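Local coordinates for protein inosine-uridine nucleoside N-ribohydrolase (Xanthomonas oryzae pv. oryzae, PDB 4KL0) that binds calcium and, judging by its family, probably hydrolyses the N-glycosidic bond of nucleosides, although its actual role as a bacterial effector is unsettled, at residues P40-L52 / N315-T329. Sequence-based numbering, arbitrary orientation.
With CA (calcium ion), chain B.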
loop_
_atom_site.group_PDB
_atom_site.type_symbol
_atom_site.label_atom_id
_atom_site.label_comp_id
_atom_site.label_asym_id
_atom_site.label_seq_id
_atom_site.Cartn_x
_atom_site.Cartn_y
_atom_site.Cartn_z
ATOM N N PRO A 40 -7.334 5.677 3.037
ATOM C CA PRO A 40 -7.645 4.284 3.369
ATOM C C PRO A 40 -6.671 3.239 2.901
ATOM O O PRO A 40 -6.723 2.108 3.400
ATOM C CB PRO A 40 -8.977 4.012 2.609
ATOM C CG PRO A 40 -9.434 5.381 2.064
ATOM C CD PRO A 40 -8.201 6.231 1.974
ATOM N N ASP A 41 -5.794 3.592 1.970
ATOM C CA ASP A 41 -5.064 2.600 1.152
ATOM C C ASP A 41 -4.238 1.610 1.944
ATOM O O ASP A 41 -4.262 0.408 1.662
ATOM C CB ASP A 41 -4.080 3.338 0.298
ATOM C CG ASP A 41 -4.679 3.820 -0.928
ATOM O OD1 ASP A 41 -5.439 4.843 -0.867
ATOM O OD2 ASP A 41 -4.344 3.199 -1.964
ATOM N N ASP A 42 -3.421 2.106 2.881
ATOM C CA ASP A 42 -2.535 1.190 3.582
ATOM C C ASP A 42 -3.323 0.189 4.384
ATOM O O ASP A 42 -2.942 -0.995 4.454
ATOM C CB ASP A 42 -1.524 1.975 4.457
ATOM C CG ASP A 42 -0.675 2.942 3.633
ATOM O OD1 ASP A 42 0.511 2.633 3.479
ATOM O OD2 ASP A 42 -1.215 4.003 3.138
ATOM N N VAL A 43 -4.403 0.655 5.031
ATOM C CA VAL A 43 -5.178 -0.275 5.858
ATOM C C VAL A 43 -5.970 -1.280 5.037
ATOM O O VAL A 43 -6.096 -2.430 5.469
ATOM C CB VAL A 43 -6.030 0.492 6.862
ATOM C CG1 VAL A 43 -7.027 -0.470 7.581
ATOM C CG2 VAL A 43 -5.053 1.148 7.881
ATOM N N VAL A 44 -6.432 -0.898 3.834
ATOM C CA VAL A 44 -6.990 -1.904 2.933
ATOM C C VAL A 44 -5.914 -2.943 2.597
ATOM O O VAL A 44 -6.204 -4.165 2.556
ATOM C CB VAL A 44 -7.535 -1.272 1.614
ATOM C CG1 VAL A 44 -8.161 -2.412 0.747
ATOM C CG2 VAL A 44 -8.608 -0.203 1.975
ATOM N N THR A 45 -4.661 -2.484 2.435
ATOM C CA THR A 45 -3.585 -3.429 2.121
ATOM C C THR A 45 -3.365 -4.395 3.289
ATOM O O THR A 45 -3.138 -5.599 3.067
ATOM C CB THR A 45 -2.269 -2.663 1.836
ATOM O OG1 THR A 45 -2.532 -1.669 0.861
ATOM C CG2 THR A 45 -1.184 -3.612 1.328
ATOM N N TYR A 46 -3.402 -3.909 4.541
ATOM C CA TYR A 46 -3.197 -4.788 5.687
ATOM C C TYR A 46 -4.325 -5.828 5.697
ATOM O O TYR A 46 -4.110 -7.023 6.018
ATOM C CB TYR A 46 -3.265 -4.025 7.022
ATOM C CG TYR A 46 -2.319 -2.861 7.181
ATOM C CD1 TYR A 46 -1.198 -2.716 6.362
ATOM C CD2 TYR A 46 -2.541 -1.902 8.131
ATOM C CE1 TYR A 46 -0.349 -1.606 6.482
ATOM C CE2 TYR A 46 -1.705 -0.827 8.287
ATOM C CZ TYR A 46 -0.608 -0.668 7.466
ATOM O OH TYR A 46 0.152 0.457 7.629
ATOM N N THR A 47 -5.548 -5.356 5.363
ATOM C CA THR A 47 -6.739 -6.240 5.361
ATOM C C THR A 47 -6.633 -7.353 4.307
ATOM O O THR A 47 -6.786 -8.531 4.641
ATOM C CB THR A 47 -8.004 -5.436 5.160
ATOM O OG1 THR A 47 -8.084 -4.469 6.211
ATOM C CG2 THR A 47 -9.260 -6.304 5.251
ATOM N N ILE A 48 -6.333 -6.995 3.055
ATOM C CA ILE A 48 -6.092 -8.086 2.116
ATOM C C ILE A 48 -4.883 -8.947 2.430
ATOM O O ILE A 48 -4.909 -10.130 2.112
ATOM C CB ILE A 48 -6.062 -7.683 0.668
ATOM C CG1 ILE A 48 -4.854 -6.831 0.329
ATOM C CG2 ILE A 48 -7.377 -6.903 0.287
ATOM C CD1 ILE A 48 -4.596 -6.740 -1.179
ATOM N N ALA A 49 -3.842 -8.388 3.059
ATOM C CA ALA A 49 -2.697 -9.202 3.483
ATOM C C ALA A 49 -3.131 -10.251 4.497
ATOM O O ALA A 49 -2.572 -11.349 4.493
ATOM C CB ALA A 49 -1.573 -8.361 4.057
ATOM N N LYS A 50 -4.074 -9.926 5.379
ATOM C CA LYS A 50 -4.547 -10.944 6.327
ATOM C C LYS A 50 -5.059 -12.173 5.615
ATOM O O LYS A 50 -4.694 -13.293 6.010
ATOM C CB LYS A 50 -5.647 -10.387 7.235
ATOM C CG LYS A 50 -6.476 -11.424 7.940
ATOM C CD LYS A 50 -5.635 -12.280 8.866
ATOM C CE LYS A 50 -6.568 -13.360 9.460
ATOM N NZ LYS A 50 -7.909 -12.765 9.862
ATOM N N GLN A 51 -5.853 -11.991 4.555
ATOM C CA GLN A 51 -6.395 -13.139 3.851
ATOM C C GLN A 51 -5.297 -13.840 3.064
ATOM O O GLN A 51 -5.264 -15.072 2.969
ATOM C CB GLN A 51 -7.534 -12.740 2.908
ATOM C CG GLN A 51 -8.186 -13.957 2.270
ATOM C CD GLN A 51 -8.844 -14.879 3.249
ATOM O OE1 GLN A 51 -9.229 -14.498 4.383
ATOM N NE2 GLN A 51 -8.979 -16.124 2.820
ATOM N N LEU A 52 -4.394 -13.072 2.461
ATOM C CA LEU A 52 -3.311 -13.697 1.739
ATOM C C LEU A 52 -2.424 -14.509 2.674
ATOM O O LEU A 52 -1.880 -15.533 2.255
ATOM C CB LEU A 52 -2.518 -12.652 0.941
ATOM C CG LEU A 52 -3.338 -12.094 -0.206
ATOM C CD1 LEU A 52 -2.701 -10.738 -0.619
ATOM C CD2 LEU A 52 -3.448 -13.055 -1.439
ATOM N N ASN A 315 -9.930 4.773 -6.017
ATOM C CA ASN A 315 -8.664 4.078 -6.298
ATOM C C ASN A 315 -8.054 3.299 -5.117
ATOM O O ASN A 315 -8.110 3.791 -3.961
ATOM C CB ASN A 315 -7.663 5.095 -6.809
ATOM C CG ASN A 315 -8.117 5.725 -8.099
ATOM O OD1 ASN A 315 -8.777 5.074 -8.933
ATOM N ND2 ASN A 315 -7.752 6.991 -8.295
ATOM N N LEU A 316 -7.544 2.095 -5.385
ATOM C CA LEU A 316 -6.819 1.288 -4.359
ATOM C C LEU A 316 -5.339 1.068 -4.764
ATOM O O LEU A 316 -4.914 -0.024 -5.179
ATOM C CB LEU A 316 -7.509 -0.079 -4.115
ATOM C CG LEU A 316 -8.871 0.025 -3.428
ATOM C CD1 LEU A 316 -9.605 -1.358 -3.289
ATOM C CD2 LEU A 316 -8.728 0.804 -2.082
ATOM N N TYR A 317 -4.505 2.079 -4.580
ATOM C CA TYR A 317 -3.166 1.990 -5.117
ATOM C C TYR A 317 -2.329 0.973 -4.383
ATOM O O TYR A 317 -1.655 0.154 -4.970
ATOM C CB TYR A 317 -2.440 3.345 -4.963
ATOM C CG TYR A 317 -3.217 4.528 -5.496
ATOM C CD1 TYR A 317 -3.189 4.838 -6.842
ATOM C CD2 TYR A 317 -3.950 5.337 -4.630
ATOM C CE1 TYR A 317 -3.902 5.937 -7.341
ATOM C CE2 TYR A 317 -4.677 6.428 -5.105
ATOM C CZ TYR A 317 -4.641 6.713 -6.455
ATOM O OH TYR A 317 -5.347 7.816 -6.933
ATOM N N ASP A 318 -2.384 1.033 -3.069
ATOM C CA ASP A 318 -1.506 0.177 -2.305
ATOM C C ASP A 318 -1.917 -1.315 -2.324
ATOM O O ASP A 318 -1.041 -2.206 -2.388
ATOM C CB ASP A 318 -1.398 0.703 -0.869
ATOM C CG ASP A 318 -0.674 2.025 -0.792
ATOM O OD1 ASP A 318 -0.053 2.467 -1.777
ATOM O OD2 ASP A 318 -0.662 2.663 0.284
ATOM N N PRO A 319 -3.216 -1.619 -2.263
ATOM C CA PRO A 319 -3.579 -3.035 -2.351
ATOM C C PRO A 319 -3.170 -3.615 -3.681
ATOM O O PRO A 319 -2.714 -4.756 -3.705
ATOM C CB PRO A 319 -5.101 -2.978 -2.293
ATOM C CG PRO A 319 -5.361 -1.841 -1.388
ATOM C CD PRO A 319 -4.348 -0.787 -1.799
ATOM N N LEU A 320 -3.301 -2.858 -4.763
ATOM C CA LEU A 320 -2.863 -3.380 -6.038
ATOM C C LEU A 320 -1.362 -3.619 -6.059
ATOM O O LEU A 320 -0.887 -4.529 -6.734
ATOM C CB LEU A 320 -3.245 -2.424 -7.169
ATOM C CG LEU A 320 -4.748 -2.475 -7.452
ATOM C CD1 LEU A 320 -5.156 -1.241 -8.332
ATOM C CD2 LEU A 320 -5.119 -3.764 -8.201
ATOM N N THR A 321 -0.596 -2.776 -5.380
ATOM C CA THR A 321 0.872 -2.954 -5.315
ATOM C C THR A 321 1.216 -4.285 -4.658
ATOM O O THR A 321 2.072 -5.016 -5.139
ATOM C CB THR A 321 1.503 -1.766 -4.558
ATOM O OG1 THR A 321 1.154 -0.574 -5.275
ATOM C CG2 THR A 321 3.002 -1.869 -4.491
ATOM N N LEU A 322 0.527 -4.577 -3.556
ATOM C CA LEU A 322 0.703 -5.864 -2.915
ATOM C C LEU A 322 0.322 -7.034 -3.841
ATOM O O LEU A 322 1.107 -8.028 -3.925
ATOM C CB LEU A 322 -0.076 -5.903 -1.582
ATOM C CG LEU A 322 0.043 -7.292 -0.901
ATOM C CD1 LEU A 322 1.487 -7.538 -0.523
ATOM C CD2 LEU A 322 -0.813 -7.344 0.341
ATOM N N LEU A 323 -0.783 -6.910 -4.556
ATOM C CA LEU A 323 -1.188 -7.952 -5.500
ATOM C C LEU A 323 -0.110 -8.096 -6.568
ATOM O O LEU A 323 0.207 -9.216 -7.008
ATOM C CB LEU A 323 -2.560 -7.669 -6.103
ATOM C CG LEU A 323 -3.742 -7.694 -5.104
ATOM C CD1 LEU A 323 -5.065 -7.562 -5.851
ATOM C CD2 LEU A 323 -3.783 -9.006 -4.306
ATOM N N ALA A 324 0.497 -6.978 -6.958
ATOM C CA ALA A 324 1.567 -7.046 -7.964
ATOM C C ALA A 324 2.864 -7.675 -7.463
ATOM O O ALA A 324 3.705 -8.098 -8.288
ATOM C CB ALA A 324 1.809 -5.608 -8.567
ATOM N N ALA A 325 3.055 -7.748 -6.127
ATOM C CA ALA A 325 4.265 -8.213 -5.496
ATOM C C ALA A 325 4.325 -9.716 -5.336
ATOM O O ALA A 325 5.416 -10.248 -5.068
ATOM C CB ALA A 325 4.390 -7.574 -4.075
ATOM N N LEU A 326 3.163 -10.370 -5.389
ATOM C CA LEU A 326 3.092 -11.837 -5.187
ATOM C C LEU A 326 2.861 -12.497 -6.551
ATOM O O LEU A 326 1.943 -12.108 -7.289
ATOM C CB LEU A 326 1.915 -12.188 -4.263
ATOM C CG LEU A 326 1.820 -11.453 -2.923
ATOM C CD1 LEU A 326 0.496 -11.723 -2.192
ATOM C CD2 LEU A 326 2.991 -11.757 -1.990
ATOM N N PRO A 327 3.666 -13.537 -6.880
ATOM C CA PRO A 327 3.500 -14.125 -8.222
ATOM C C PRO A 327 2.125 -14.719 -8.456
ATOM O O PRO A 327 1.566 -14.605 -9.547
ATOM C CB PRO A 327 4.570 -15.209 -8.256
ATOM C CG PRO A 327 5.587 -14.759 -7.278
ATOM C CD PRO A 327 4.803 -14.108 -6.157
ATOM N N GLY A 328 1.540 -15.324 -7.435
ATOM C CA GLY A 328 0.236 -15.962 -7.629
ATOM C C GLY A 328 -0.856 -14.979 -8.022
ATOM O O GLY A 328 -1.680 -15.213 -8.928
ATOM N N THR A 329 -0.872 -13.847 -7.340
ATOM C CA THR A 329 -1.870 -12.854 -7.674
ATOM C C THR A 329 -1.467 -12.071 -8.940
ATOM O O THR A 329 -2.338 -11.750 -9.750
ATOM C CB THR A 329 -2.055 -11.894 -6.474
ATOM O OG1 THR A 329 -0.775 -11.529 -5.988
ATOM C CG2 THR A 329 -2.894 -12.584 -5.331
HETATM CA CA CA B . 0.456 4.478 1.349
HETATM O O HOH W 1 0.735 4.825 -1.310
HETATM O O HOH W 2 -1.496 5.795 0.550
HETATM O O HOH W 3 1.457 6.798 0.754
#
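P319 and L322 fit as knobs into holes on helix 41-52, an example of how the nucleoside hydrolase fold, a largely parallel sheet flanked by helices, brings two distant metal-binding aspartates together. The axes of helices 41-52 and 317-325 run roughly parallel, 38° apart, and approach to 7.7 Å. The P319 ring fills the hollow among D41, V44, T45 and I48, its CG lying 3.6 Å from V44 CG1. One turn on, L322 enters the hollow bordered by T45, I48, A49 and L52. Its CG is anti to the backbone N, swinging the branch toward helix 41-52, and CD2 rests against both T45 CG2 and A49 CB, 3.9 Å from each. I48 and L322 lie alongside each other, pointing opposite ways; I48 CD1 reaches on over P319 to L323 CD2. Past the end of helix 317-325, L52 sets CD1 against L326 CD1 and CD2 against T329 CG2 of the next helix. Helix 358-372 adds L365 against P319 and L323.

At the other end polar groups replace this packing. The carboxylate of D41 meets the start of helix 317-325: OD2 takes a nearly straight bond from D318 N (3.1 Å, 169°) through its anti lone pair, and a weak, bent one from Y317 N. The same oxygen lies at the edge of the Y317 ring, near its plane. Proline has no N-H to offer T45 OG1, which instead donates to D41 O, reaching it from the face opposite T45 N. Beside this, D42 and D318 turn their carboxylates almost perpendicular (79°) around the calcium, where D35 and the carbonyl of I151 complete the protein ligands; T34 also hydrogen-bonds D42 OD1. The metal, which presumably offsets the carboxylates' mutual repulsion, is held by D42 through both oxygens but by D318 through OD2, at 2.4 Å.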